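Local coordinates for protein nicotinate phosphoribosyltransferase (Vibrio cholerae, PDB 4HL7) that probably catalyses the ATP-driven synthesis of nicotinate D-ribonucleotide from nicotinate and 5-phosphoribosyl 1-diphosphate, a step on the route to NAD, at residues I12-L17 with Y216-E221; Q101-M106 with R126-Y131; H293-P298 with K387-P392; D325-D330 with I345-G350. One frame throughout, in Å; residues are numbered along the deposited sequence.

How the contacts relate
From the N terminus, the loop at 12-17 opens contact 1, which closes 199 residues on, at helix 216-222. Nested in that span is contact 2, where 101-106 and 126-131 join the two ends of a hairpin in the antiparallel sheet; the nearest atoms of contacts 1 and 2 are about 5 Å apart. The second half of the chain repeats the pattern: contact 3 joins the loop after barrel strand 290-293 to 387-392, and contact 4, inside that span, packs a beta-alpha-beta unit. No two loops cross. Contacts 3 and 4 touch through D294 and D325, whereas contacts 1 and 3 lie on opposite sides of the chain's centre.

Contact 1 (I12-L17 with Y216-E221); sequences IIRSLL and YHFARE
H217 is the residue on which S15 and R14 converge. S15 OG reaches the ring edge and shares a hydrogen bond with ND1 of H217 at 2.8 Å, while CB of R14 lies over one face in a CH-pi contact, 3.8 Å from the H217 centroid. The other ring nitrogen, NE2, is hydrogen-bonded to a water, which accepts from R14 NH1 and donates to E221 OE1. Extending CG anti to the backbone N (chi1 -177°) carries the imidazole of H217 away from its helix to this place. The helix backbone joins in: H217 N donates to L17 O at 2.9 Å. Beside it, CD1 of L17 covers a face of the R220 guanidinium, 3.7 Å from R220 NH1; an apolar methyl can lie on the flat face while NH1 keeps its salt bridge to D74. In the second shell, S15 OG accepts from L17 N at 3.0 Å, an ST turn that sets the hydroxyl, and R14 is held by Q193 and S192. Bonded at both nitrogens, with a methylene over its face, the imidazole is restrained in rotation and ties the loop before helix 21-33 to the helix after strand 210-213, an outermost strand of the parallel sheet.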
loop_
_atom_site.group_PDB
_atom_site.type_symbol
_atom_site.label_atom_id
_atom_site.label_comp_id
_atom_site.label_asym_id
_atom_site.label_seq_id
_atom_site.Cartn_x
_atom_site.Cartn_y
_atom_site.Cartn_z
ATOM N N ILE A 12 14.031 11.531 -8.138
ATOM C CA ILE A 12 13.516 10.393 -7.340
ATOM C C ILE A 12 11.995 10.311 -7.593
ATOM O O ILE A 12 11.505 9.325 -8.123
ATOM C CB ILE A 12 13.874 10.577 -5.832
ATOM C CG1 ILE A 12 15.415 10.493 -5.664
ATOM C CG2 ILE A 12 13.076 9.593 -4.958
ATOM C CD1 ILE A 12 15.899 10.680 -4.239
ATOM N N ILE A 13 11.283 11.373 -7.277
ATOM C CA ILE A 13 9.842 11.417 -7.509
ATOM C C ILE A 13 9.580 12.048 -8.890
ATOM O O ILE A 13 10.085 13.132 -9.206
ATOM C CB ILE A 13 9.107 12.194 -6.389
ATOM C CG1 ILE A 13 9.407 11.544 -4.998
ATOM C CG2 ILE A 13 7.622 12.312 -6.707
ATOM C CD1 ILE A 13 8.872 10.130 -4.803
ATOM N N ARG A 14 8.804 11.369 -9.712
ATOM C CA ARG A 14 8.742 11.745 -11.128
ATOM C C ARG A 14 7.668 12.804 -11.408
ATOM O O ARG A 14 7.768 13.524 -12.372
ATOM C CB ARG A 14 8.493 10.497 -11.919
ATOM C CG ARG A 14 9.668 9.551 -11.703
ATOM C CD ARG A 14 10.143 9.041 -12.962
ATOM N NE ARG A 14 11.427 8.355 -12.816
ATOM C CZ ARG A 14 11.950 7.657 -13.797
ATOM N NH1 ARG A 14 11.292 7.577 -14.955
ATOM N NH2 ARG A 14 13.115 7.043 -13.631
ATOM N N SER A 15 6.643 12.839 -10.571
ATOM C CA SER A 15 5.478 13.763 -10.705
ATOM C C SER A 15 4.587 13.500 -9.509
ATOM O O SER A 15 4.841 12.558 -8.743
ATOM C CB SER A 15 4.685 13.515 -11.996
ATOM O OG SER A 15 3.827 12.364 -11.918
ATOM N N LEU A 16 3.522 14.289 -9.336
ATOM C CA LEU A 16 2.610 14.011 -8.207
ATOM C C LEU A 16 1.650 12.874 -8.549
ATOM O O LEU A 16 0.744 12.547 -7.753
ATOM C CB LEU A 16 1.824 15.282 -7.797
ATOM C CG LEU A 16 2.550 16.346 -6.937
ATOM C CD1 LEU A 16 1.587 17.465 -6.553
ATOM C CD2 LEU A 16 3.218 15.756 -5.684
ATOM N N LEU A 17 1.824 12.265 -9.734
ATOM C CA LEU A 17 1.124 10.993 -10.045
ATOM C C LEU A 17 1.998 9.743 -9.731
ATOM O O LEU A 17 1.511 8.578 -9.777
ATOM C CB LEU A 17 0.727 10.960 -11.558
ATOM C CG LEU A 17 -0.356 11.985 -11.968
ATOM C CD1 LEU A 17 -0.694 11.757 -13.441
ATOM C CD2 LEU A 17 -1.598 11.807 -11.083
ATOM N N TYR A 216 0.037 5.732 -10.788
ATOM C CA TYR A 216 -0.649 6.535 -11.833
ATOM C C TYR A 216 0.352 7.001 -12.891
ATOM O O TYR A 216 0.076 6.968 -14.137
ATOM C CB TYR A 216 -1.341 7.780 -11.203
ATOM C CG TYR A 216 -2.823 7.578 -10.887
ATOM C CD1 TYR A 216 -3.654 6.920 -11.788
ATOM C CD2 TYR A 216 -3.379 8.074 -9.696
ATOM C CE1 TYR A 216 -5.030 6.743 -11.519
ATOM C CE2 TYR A 216 -4.744 7.917 -9.403
ATOM C CZ TYR A 216 -5.577 7.284 -10.344
ATOM O OH TYR A 216 -6.948 7.087 -10.063
ATOM N N HIS A 217 1.491 7.498 -12.436
ATOM C CA HIS A 217 2.510 8.018 -13.375
ATOM C C HIS A 217 2.957 7.005 -14.399
ATOM O O HIS A 217 3.070 7.312 -15.626
ATOM C CB HIS A 217 3.721 8.541 -12.600
ATOM C CG HIS A 217 4.780 9.157 -13.479
ATOM N ND1 HIS A 217 4.818 10.463 -13.755
ATOM C CD2 HIS A 217 5.841 8.582 -14.170
ATOM C CE1 HIS A 217 5.853 10.729 -14.567
ATOM N NE2 HIS A 217 6.488 9.588 -14.812
ATOM N N PHE A 218 3.209 5.789 -13.941
ATOM C CA PHE A 218 3.671 4.701 -14.831
ATOM C C PHE A 218 2.490 4.057 -15.564
ATOM O O PHE A 218 2.683 3.574 -16.663
ATOM C CB PHE A 218 4.502 3.656 -14.030
ATOM C CG PHE A 218 5.872 4.165 -13.635
ATOM C CD1 PHE A 218 6.709 4.771 -14.590
ATOM C CD2 PHE A 218 6.316 4.086 -12.296
ATOM C CE1 PHE A 218 7.947 5.328 -14.228
ATOM C CE2 PHE A 218 7.552 4.600 -11.945
ATOM C CZ PHE A 218 8.370 5.229 -12.892
ATOM N N ALA A 219 1.279 4.115 -14.995
ATOM C CA ALA A 219 0.057 3.723 -15.752
ATOM C C ALA A 219 -0.057 4.614 -17.003
ATOM O O ALA A 219 -0.238 4.122 -18.111
ATOM C CB ALA A 219 -1.203 3.814 -14.895
ATOM N N ARG A 220 0.124 5.912 -16.815
ATOM C CA ARG A 220 0.240 6.829 -17.959
ATOM C C ARG A 220 1.333 6.480 -18.926
ATOM O O ARG A 220 1.067 6.374 -20.122
ATOM C CB ARG A 220 0.348 8.296 -17.526
ATOM C CG ARG A 220 0.431 9.302 -18.693
ATOM C CD ARG A 220 0.410 10.766 -18.203
ATOM N NE ARG A 220 1.462 11.027 -17.221
ATOM C CZ ARG A 220 1.549 12.117 -16.457
ATOM N NH1 ARG A 220 0.645 13.099 -16.584
ATOM N NH2 ARG A 220 2.550 12.235 -15.576
ATOM N N GLU A 221 2.558 6.368 -18.435
ATOM C CA GLU A 221 3.710 6.221 -19.297
ATOM C C GLU A 221 3.570 5.000 -20.185
ATOM O O GLU A 221 3.982 4.999 -21.386
ATOM C CB GLU A 221 4.978 6.108 -18.460
ATOM C CG GLU A 221 6.173 5.692 -19.289
ATOM C CD GLU A 221 7.505 6.050 -18.660
ATOM O OE1 GLU A 221 7.521 6.614 -17.554
ATOM O OE2 GLU A 221 8.549 5.763 -19.279
HETATM O O HOH W 1 8.888 8.531 -16.325
#

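Contact 2 (Q101-M106 with R126-Y131); sequences QEQVEM and RDTILY
Q103 and Y131 meet where the two ends of a beta hairpin come together in the N-terminal domain: strand 104-109 runs antiparallel to strand 116-122, helix 100-103 leads in and helix 125-128 follows. Glutamine suits this place because its aliphatic stem can pack while its amide still reaches a hydroxyl. Starting at CB, Q103 brushes the phenol of Y131, with CB 3.8 Å from the hydroxyl oxygen OH. CG, turned beside the backbone N (chi1 -69°), comes near the methyl CG2 of T128. From there the chain stays extended (chi2 161°), and CD lies at the edge of the Y131 ring, near its plane, with the amide plane almost perpendicular to the ring. At the tip the two amide atoms part company. OE1 accepts a short hydrogen bond from Y131 OH at 2.6 Å, and also one from V99 N; two donors on OE1 should restrain the amide's rotation. NE2 faces the second segment more loosely, 4.0 Å from both the carbonyl oxygen and CB of D127.

The tyrosine is gripped by its ring as well. Branched V104, the first residue beyond the helix, directs CG2 over one face in a CH-pi contact, and F98 stacks on the ring too. T128, whose hydroxyl bonds to S124 O, brings its methyl CG2 near Q103, and its side chain also touches I121 of strand 116-122. The nearest approach of valine to phenol is between V104 CG2 and Y131 CZ, at 3.7 Å, offset from the ring centre toward the hydroxyl-bearing rim.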
loop_
_atom_site.group_PDB
_atom_site.type_symbol
_atom_site.label_atom_id
_atom_site.label_comp_id
_atom_site.label_asym_id
_atom_site.label_seq_id
_atom_site.Cartn_x
_atom_site.Cartn_y
_atom_site.Cartn_z
ATOM N N GLN A 101 7.402 21.967 5.568
ATOM C CA GLN A 101 7.992 22.545 6.775
ATOM C C GLN A 101 6.958 22.694 7.902
ATOM O O GLN A 101 7.340 22.865 9.065
ATOM C CB GLN A 101 8.748 23.872 6.473
ATOM C CG GLN A 101 7.824 24.994 6.107
ATOM C CD GLN A 101 7.373 24.999 4.640
ATOM O OE1 GLN A 101 7.472 24.012 3.916
ATOM N NE2 GLN A 101 6.857 26.136 4.214
ATOM N N GLU A 102 5.661 22.608 7.562
ATOM C CA GLU A 102 4.597 22.608 8.560
ATOM C C GLU A 102 4.122 21.183 8.889
ATOM O O GLU A 102 3.574 20.958 9.949
ATOM C CB GLU A 102 3.374 23.400 8.070
ATOM C CG GLU A 102 3.515 24.908 8.157
ATOM C CD GLU A 102 3.992 25.363 9.529
ATOM O OE1 GLU A 102 5.073 25.993 9.611
ATOM O OE2 GLU A 102 3.297 25.060 10.521
ATOM N N GLN A 103 4.260 20.272 7.939
ATOM C CA GLN A 103 3.577 18.958 8.025
ATOM C C GLN A 103 4.502 17.819 8.382
ATOM O O GLN A 103 4.041 16.763 8.816
ATOM C CB GLN A 103 2.923 18.652 6.684
ATOM C CG GLN A 103 1.748 19.588 6.403
ATOM C CD GLN A 103 1.356 19.660 4.926
ATOM O OE1 GLN A 103 2.170 19.457 4.009
ATOM N NE2 GLN A 103 0.098 19.965 4.694
ATOM N N VAL A 104 5.795 17.988 8.144
ATOM C CA VAL A 104 6.700 16.855 8.330
ATOM C C VAL A 104 7.753 17.191 9.380
ATOM O O VAL A 104 8.374 18.269 9.307
ATOM C CB VAL A 104 7.332 16.442 6.990
ATOM C CG1 VAL A 104 8.281 15.230 7.142
ATOM C CG2 VAL A 104 6.227 16.148 5.988
ATOM N N GLU A 105 7.932 16.291 10.359
ATOM C CA GLU A 105 9.072 16.358 11.310
ATOM C C GLU A 105 9.870 15.085 11.194
ATOM O O GLU A 105 9.305 14.008 10.976
ATOM C CB GLU A 105 8.612 16.408 12.750
ATOM C CG GLU A 105 7.781 17.592 13.128
ATOM C CD GLU A 105 7.673 17.726 14.639
ATOM O OE1 GLU A 105 7.846 16.716 15.369
ATOM O OE2 GLU A 105 7.411 18.839 15.094
HETATM N N MSE A 106 11.168 15.168 11.397
HETATM C CA MSE A 106 11.926 13.926 11.438
HETATM C C MSE A 106 13.113 14.079 12.303
HETATM O O MSE A 106 13.549 15.194 12.565
HETATM C CB MSE A 106 12.334 13.564 10.036
HETATM C CG MSE A 106 13.170 14.663 9.374
HETATM SE SE MSE A 106 13.303 14.054 7.487
HETATM C CE MSE A 106 11.967 15.241 6.663
ATOM N N ARG A 126 -6.862 15.334 4.173
ATOM C CA ARG A 126 -6.819 15.576 2.724
ATOM C C ARG A 126 -5.417 16.087 2.254
ATOM O O ARG A 126 -4.949 15.714 1.221
ATOM C CB ARG A 126 -7.870 16.595 2.341
ATOM C CG ARG A 126 -7.987 16.862 0.821
ATOM C CD ARG A 126 -8.478 18.304 0.609
ATOM N NE ARG A 126 -8.758 18.573 -0.801
ATOM C CZ ARG A 126 -7.967 19.229 -1.632
ATOM N NH1 ARG A 126 -6.835 19.798 -1.219
ATOM N NH2 ARG A 126 -8.358 19.355 -2.884
ATOM N N ASP A 127 -4.782 16.922 3.032
ATOM C CA ASP A 127 -3.539 17.542 2.623
ATOM C C ASP A 127 -2.278 16.718 2.891
ATOM O O ASP A 127 -1.186 17.036 2.336
ATOM C CB ASP A 127 -3.453 18.899 3.204
ATOM C CG ASP A 127 -4.589 19.822 2.631
ATOM O OD1 ASP A 127 -4.768 20.856 3.172
ATOM O OD2 ASP A 127 -5.296 19.415 1.673
ATOM N N THR A 128 -2.438 15.663 3.675
ATOM C CA THR A 128 -1.260 14.826 4.071
ATOM C C THR A 128 -1.328 13.411 3.503
ATOM O O THR A 128 -0.320 12.689 3.561
ATOM C CB THR A 128 -1.018 14.765 5.584
ATOM O OG1 THR A 128 -2.130 14.174 6.263
ATOM C CG2 THR A 128 -0.694 16.184 6.182
ATOM N N ILE A 129 -2.505 13.013 3.012
ATOM C CA ILE A 129 -2.669 11.608 2.588
ATOM C C ILE A 129 -1.694 11.218 1.450
ATOM O O ILE A 129 -1.251 10.084 1.371
ATOM C CB ILE A 129 -4.133 11.234 2.242
ATOM C CG1 ILE A 129 -4.205 9.719 1.893
ATOM C CG2 ILE A 129 -4.635 12.033 1.076
ATOM C CD1 ILE A 129 -5.545 9.117 2.053
ATOM N N LEU A 130 -1.346 12.168 0.580
ATOM C CA LEU A 130 -0.436 11.830 -0.501
ATOM C C LEU A 130 1.030 11.595 -0.101
ATOM O O LEU A 130 1.786 11.063 -0.918
ATOM C CB LEU A 130 -0.505 12.851 -1.645
ATOM C CG LEU A 130 -1.881 13.081 -2.284
ATOM C CD1 LEU A 130 -1.723 14.021 -3.473
ATOM C CD2 LEU A 130 -2.559 11.764 -2.665
ATOM N N TYR A 131 1.433 12.013 1.098
ATOM C CA TYR A 131 2.854 11.891 1.493
ATOM C C TYR A 131 3.328 10.458 1.494
ATOM O O TYR A 131 4.425 10.190 1.088
ATOM C CB TYR A 131 3.159 12.443 2.917
ATOM C CG TYR A 131 3.422 13.951 2.980
ATOM C CD1 TYR A 131 2.541 14.803 3.622
ATOM C CD2 TYR A 131 4.546 14.481 2.392
ATOM C CE1 TYR A 131 2.772 16.171 3.684
ATOM C CE2 TYR A 131 4.803 15.847 2.443
ATOM C CZ TYR A 131 3.936 16.679 3.091
ATOM O OH TYR A 131 4.213 18.038 3.168
#

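Contact 3 (H293-P298 with K387-P392); sequences HDSGCP and KISDQP
S295 OG has two partners: it accepts from D390 N at 3.2 Å across the contact and is also hydrogen-bonded to D269 OD2. A small hydroxyl suits this spot because it can take a backbone N-H and serve a carboxylate at once; with chi1 62° the oxygen sits between the backbone N and the carbonyl carbon, directed at the 387-392 loop. A second bond runs beside it. G296 N donates to Q391 OE1 at 3.1 Å, nearly straight at 161°, and the donor is tilted 19° from the carbonyl plane of that amide. Q391 stretches out beyond CG to span the gap, while its NE2 bonds to E393. The positive phi of G296 favours glycine, and a CB there would be tight against D390 CB.

Within the second loop, S389 OG accepts from Q391 N, an ST turn that probably helps hold the backbone from which D390 N and the Q391 side chain reach across. Farther along, a water joins D294 OD1 and K387 NZ, each 2.7 Å from it, although the two charged atoms stay apart at 4.3 Å; D294 also bonds to S324. Both side chains touch H232, predicted to become a phosphohistidine and unmodified here, and the side chain of D294 is about 6 Å from a bound sulfate. Loops following the parallel strands, here 290-293, line the active site at the C-terminal mouth of an alpha/beta barrel, as this one probably does.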
loop_
_atom_site.group_PDB
_atom_site.type_symbol
_atom_site.label_atom_id
_atom_site.label_comp_id
_atom_site.label_asym_id
_atom_site.label_seq_id
_atom_site.Cartn_x
_atom_site.Cartn_y
_atom_site.Cartn_z
ATOM N N HIS A 293 -6.391 -9.746 0.280
ATOM C CA HIS A 293 -5.767 -10.527 1.360
ATOM C C HIS A 293 -4.439 -9.920 1.705
ATOM O O HIS A 293 -3.609 -9.724 0.817
ATOM C CB HIS A 293 -5.507 -11.948 0.874
ATOM C CG HIS A 293 -4.742 -12.774 1.851
ATOM N ND1 HIS A 293 -3.429 -13.019 1.704
ATOM C CD2 HIS A 293 -5.105 -13.291 3.085
ATOM C CE1 HIS A 293 -2.977 -13.697 2.756
ATOM N NE2 HIS A 293 -3.998 -13.857 3.614
ATOM N N ASP A 294 -4.200 -9.656 2.992
ATOM C CA ASP A 294 -2.914 -9.048 3.387
ATOM C C ASP A 294 -2.257 -9.638 4.633
ATOM O O ASP A 294 -1.203 -9.188 5.021
ATOM C CB ASP A 294 -3.103 -7.551 3.621
ATOM C CG ASP A 294 -1.758 -6.746 3.513
ATOM O OD1 ASP A 294 -1.495 -5.895 4.419
ATOM O OD2 ASP A 294 -0.954 -6.966 2.556
ATOM N N SER A 295 -2.881 -10.599 5.302
ATOM C CA SER A 295 -2.214 -11.220 6.462
ATOM C C SER A 295 -2.797 -12.599 6.712
ATOM O O SER A 295 -3.954 -12.870 6.341
ATOM C CB SER A 295 -2.394 -10.370 7.714
ATOM O OG SER A 295 -3.754 -10.263 8.030
ATOM N N GLY A 296 -2.020 -13.469 7.328
ATOM C CA GLY A 296 -2.556 -14.811 7.683
ATOM C C GLY A 296 -2.614 -15.679 6.445
ATOM O O GLY A 296 -2.041 -15.333 5.389
ATOM N N CYS A 297 -3.111 -16.890 6.618
ATOM C CA CYS A 297 -3.020 -17.897 5.558
ATOM C C CYS A 297 -3.961 -17.514 4.409
ATOM O O CYS A 297 -5.164 -17.288 4.636
ATOM C CB CYS A 297 -3.460 -19.245 6.108
ATOM S SG CYS A 297 -3.622 -20.543 4.831
ATOM N N PRO A 298 -3.425 -17.408 3.173
ATOM C CA PRO A 298 -4.300 -17.004 2.049
ATOM C C PRO A 298 -5.303 -18.089 1.644
ATOM O O PRO A 298 -6.349 -17.791 1.060
ATOM C CB PRO A 298 -3.287 -16.764 0.908
ATOM C CG PRO A 298 -2.147 -17.689 1.226
ATOM C CD PRO A 298 -2.036 -17.633 2.734
ATOM N N LYS A 387 -4.801 -0.879 14.001
ATOM C CA LYS A 387 -5.001 -2.002 13.118
ATOM C C LYS A 387 -4.671 -3.251 13.902
ATOM O O LYS A 387 -3.672 -3.305 14.621
ATOM C CB LYS A 387 -4.076 -1.943 11.905
ATOM C CG LYS A 387 -4.272 -3.100 10.954
ATOM C CD LYS A 387 -3.398 -2.894 9.747
ATOM C CE LYS A 387 -3.070 -4.213 9.123
ATOM N NZ LYS A 387 -1.856 -4.006 8.295
ATOM N N ILE A 388 -5.494 -4.283 13.754
ATOM C CA ILE A 388 -5.253 -5.489 14.537
ATOM C C ILE A 388 -4.592 -6.539 13.597
ATOM O O ILE A 388 -3.453 -6.947 13.789
ATOM C CB ILE A 388 -6.570 -6.022 15.165
ATOM C CG1 ILE A 388 -7.044 -5.052 16.235
ATOM C CG2 ILE A 388 -6.304 -7.341 15.921
ATOM C CD1 ILE A 388 -8.494 -5.158 16.610
ATOM N N SER A 389 -5.371 -6.910 12.596
ATOM C CA SER A 389 -5.107 -7.862 11.479
ATOM C C SER A 389 -5.335 -9.338 11.854
ATOM O O SER A 389 -5.679 -9.680 13.003
ATOM C CB SER A 389 -3.743 -7.663 10.780
ATOM O OG SER A 389 -2.772 -8.517 11.433
ATOM N N ASP A 390 -5.113 -10.218 10.883
ATOM C CA ASP A 390 -5.281 -11.655 11.159
ATOM C C ASP A 390 -4.004 -12.316 11.655
ATOM O O ASP A 390 -3.984 -13.547 11.937
ATOM C CB ASP A 390 -5.847 -12.361 9.958
ATOM C CG ASP A 390 -7.349 -12.091 9.794
ATOM O OD1 ASP A 390 -8.132 -12.163 10.819
ATOM O OD2 ASP A 390 -7.737 -11.876 8.616
ATOM N N GLN A 391 -2.958 -11.491 11.793
ATOM C CA GLN A 391 -1.782 -11.853 12.599
ATOM C C GLN A 391 -1.704 -10.974 13.876
ATOM O O GLN A 391 -1.160 -9.878 13.834
ATOM C CB GLN A 391 -0.533 -11.700 11.750
ATOM C CG GLN A 391 -0.448 -12.745 10.658
ATOM C CD GLN A 391 0.727 -12.508 9.746
ATOM O OE1 GLN A 391 0.564 -12.369 8.526
ATOM N NE2 GLN A 391 1.928 -12.462 10.328
ATOM N N PRO A 392 -2.299 -11.439 14.992
ATOM C CA PRO A 392 -2.475 -10.544 16.135
ATOM C C PRO A 392 -1.176 -9.896 16.647
ATOM O O PRO A 392 -1.213 -8.756 17.124
ATOM C CB PRO A 392 -3.129 -11.448 17.209
ATOM C CG PRO A 392 -3.193 -12.833 16.631
ATOM C CD PRO A 392 -3.101 -12.670 15.140
HETATM O O HOH W 2 -2.256 -6.320 6.937
HETATM O O HOH W 3 -6.540 -12.002 6.326
#

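Contact 4 (D325-D330 with I345-G350); sequences DGLDFD and ISFGIG. With SO4 (sulfate ion), chain C.
L327 meets F347 at about a right angle, its methyl CD1 coming to the ring edge, 3.9 Å from F347 CD2. The leucine stem serves a second partner: CB lies 4.0 Å from CG1 of I349. Leucine suits the place because, with CG beside the backbone N (chi1 -69°), it can set a branch on an aromatic edge and its stem against an isoleucine. I349 answers with both of its branches, CG1 and CD1 turned to the L327 side chain and CG2 to the L327 carbonyl oxygen. The tip of CD1 also comes within 4.3 Å of F329 CD1; that phenylalanine meets F352 edge-to-face. F347, for its part, packs on A332, L335 and C336 of helix 329-339, so the strand's aromatic packs against the helix of the same beta-alpha-beta unit.

At one end of this apolar layer, backbone N-H groups meet a water and an anion. The water accepts from L327 N at 2.9 Å and sits close to both G348 O and the sulfate atom O1. The same sulfate oxygen accepts from G350 N at 2.8 Å, and T351 N also bonds the ion. Having no side chain, G350 lets the anion lie against its backbone at the start of helix 351-354, whose dipole probably favours it. The sulfate probably comes from the crystallisation liquor, but this placement after strand 344-349 of the beta-alpha-beta unit is consistent with a phosphate pocket of an alpha/beta barrel.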
loop_
_atom_site.group_PDB
_atom_site.type_symbol
_atom_site.label_atom_id
_atom_site.label_comp_id
_atom_site.label_asym_id
_atom_site.label_seq_id
_atom_site.Cartn_x
_atom_site.Cartn_y
_atom_site.Cartn_z
ATOM N N ASP A 325 0.159 -10.295 0.216
ATOM C CA ASP A 325 0.985 -10.509 1.420
ATOM C C ASP A 325 2.380 -11.037 1.121
ATOM O O ASP A 325 2.660 -12.234 1.290
ATOM C CB ASP A 325 0.298 -11.437 2.445
ATOM C CG ASP A 325 1.022 -11.452 3.792
ATOM O OD1 ASP A 325 1.845 -10.560 4.053
ATOM O OD2 ASP A 325 0.795 -12.378 4.568
ATOM N N GLY A 326 3.277 -10.144 0.710
ATOM C CA GLY A 326 4.677 -10.466 0.518
ATOM C C GLY A 326 4.903 -11.611 -0.464
ATOM O O GLY A 326 5.683 -12.516 -0.204
ATOM N N LEU A 327 4.250 -11.537 -1.623
ATOM C CA LEU A 327 4.293 -12.657 -2.603
ATOM C C LEU A 327 5.563 -12.733 -3.401
ATOM O O LEU A 327 6.217 -11.732 -3.623
ATOM C CB LEU A 327 3.130 -12.493 -3.593
ATOM C CG LEU A 327 1.826 -12.750 -2.808
ATOM C CD1 LEU A 327 0.661 -12.188 -3.599
ATOM C CD2 LEU A 327 1.572 -14.240 -2.495
ATOM N N ASP A 328 5.816 -13.918 -3.933
ATOM C CA ASP A 328 6.746 -14.131 -5.030
ATOM C C ASP A 328 5.990 -15.020 -6.036
ATOM O O ASP A 328 4.815 -15.409 -5.786
ATOM C CB ASP A 328 8.027 -14.859 -4.541
ATOM C CG ASP A 328 7.716 -16.096 -3.698
ATOM O OD1 ASP A 328 8.295 -16.166 -2.565
ATOM O OD2 ASP A 328 6.923 -17.018 -4.160
ATOM N N PHE A 329 6.631 -15.346 -7.153
ATOM C CA PHE A 329 5.839 -15.983 -8.251
ATOM C C PHE A 329 5.467 -17.410 -7.889
ATOM O O PHE A 329 4.394 -17.895 -8.269
ATOM C CB PHE A 329 6.597 -16.007 -9.598
ATOM C CG PHE A 329 6.716 -14.668 -10.304
ATOM C CD1 PHE A 329 5.751 -13.666 -10.166
ATOM C CD2 PHE A 329 7.776 -14.458 -11.200
ATOM C CE1 PHE A 329 5.889 -12.450 -10.851
ATOM C CE2 PHE A 329 7.912 -13.249 -11.927
ATOM C CZ PHE A 329 6.968 -12.242 -11.751
ATOM N N ASP A 330 6.355 -18.120 -7.149
ATOM C CA ASP A 330 5.999 -19.472 -6.783
ATOM C C ASP A 330 4.824 -19.541 -5.818
ATOM O O ASP A 330 3.972 -20.427 -5.896
ATOM C CB ASP A 330 7.241 -20.275 -6.310
ATOM C CG ASP A 330 8.191 -20.521 -7.460
ATOM O OD1 ASP A 330 7.763 -21.175 -8.444
ATOM O OD2 ASP A 330 9.319 -20.009 -7.436
ATOM N N ILE A 345 -8.879 -13.878 -9.614
ATOM C CA ILE A 345 -7.777 -13.509 -8.780
ATOM C C ILE A 345 -6.748 -12.621 -9.494
ATOM O O ILE A 345 -6.606 -12.624 -10.736
ATOM C CB ILE A 345 -7.036 -14.762 -8.232
ATOM C CG1 ILE A 345 -6.273 -15.470 -9.380
ATOM C CG2 ILE A 345 -7.996 -15.659 -7.511
ATOM C CD1 ILE A 345 -5.604 -16.791 -8.929
ATOM N N SER A 346 -6.004 -11.880 -8.679
ATOM C CA SER A 346 -4.820 -11.212 -9.158
ATOM C C SER A 346 -3.838 -11.091 -7.983
ATOM O O SER A 346 -4.243 -11.127 -6.801
ATOM C CB SER A 346 -5.151 -9.812 -9.709
ATOM O OG SER A 346 -4.016 -9.313 -10.440
ATOM N N PHE A 347 -2.539 -10.966 -8.313
ATOM C CA PHE A 347 -1.485 -10.879 -7.270
ATOM C C PHE A 347 -0.870 -9.498 -7.236
ATOM O O PHE A 347 -0.308 -9.084 -8.211
ATOM C CB PHE A 347 -0.421 -11.939 -7.598
ATOM C CG PHE A 347 -1.037 -13.327 -7.597
ATOM C CD1 PHE A 347 -1.461 -13.930 -8.802
ATOM C CD2 PHE A 347 -1.337 -13.948 -6.390
ATOM C CE1 PHE A 347 -2.136 -15.179 -8.765
ATOM C CE2 PHE A 347 -2.006 -15.195 -6.377
ATOM C CZ PHE A 347 -2.403 -15.775 -7.564
ATOM N N GLY A 348 -1.049 -8.786 -6.120
ATOM C CA GLY A 348 -0.487 -7.463 -5.969
ATOM C C GLY A 348 0.897 -7.613 -5.388
ATOM O O GLY A 348 1.036 -7.881 -4.190
ATOM N N ILE A 349 1.917 -7.443 -6.224
ATOM C CA ILE A 349 3.316 -7.674 -5.804
ATOM C C ILE A 349 4.172 -6.386 -5.788
ATOM O O ILE A 349 4.095 -5.569 -6.720
ATOM C CB ILE A 349 3.955 -8.722 -6.679
ATOM C CG1 ILE A 349 3.020 -9.968 -6.708
ATOM C CG2 ILE A 349 5.351 -9.041 -6.145
ATOM C CD1 ILE A 349 3.632 -11.212 -7.417
ATOM N N GLY A 350 4.905 -6.202 -4.700
ATOM C CA GLY A 350 5.668 -4.964 -4.497
ATOM C C GLY A 350 7.152 -5.269 -4.592
ATOM O O GLY A 350 7.700 -5.376 -5.674
HETATM S S SO4 C . 5.071 -6.550 -1.004
HETATM O O1 SO4 C . 4.890 -7.424 -2.224
HETATM O O2 SO4 C . 5.695 -5.197 -1.276
HETATM O O3 SO4 C . 3.780 -6.500 -0.288
HETATM O O4 SO4 C . 6.119 -7.085 -0.087
HETATM O O HOH W 4 2.907 -9.106 -2.440
#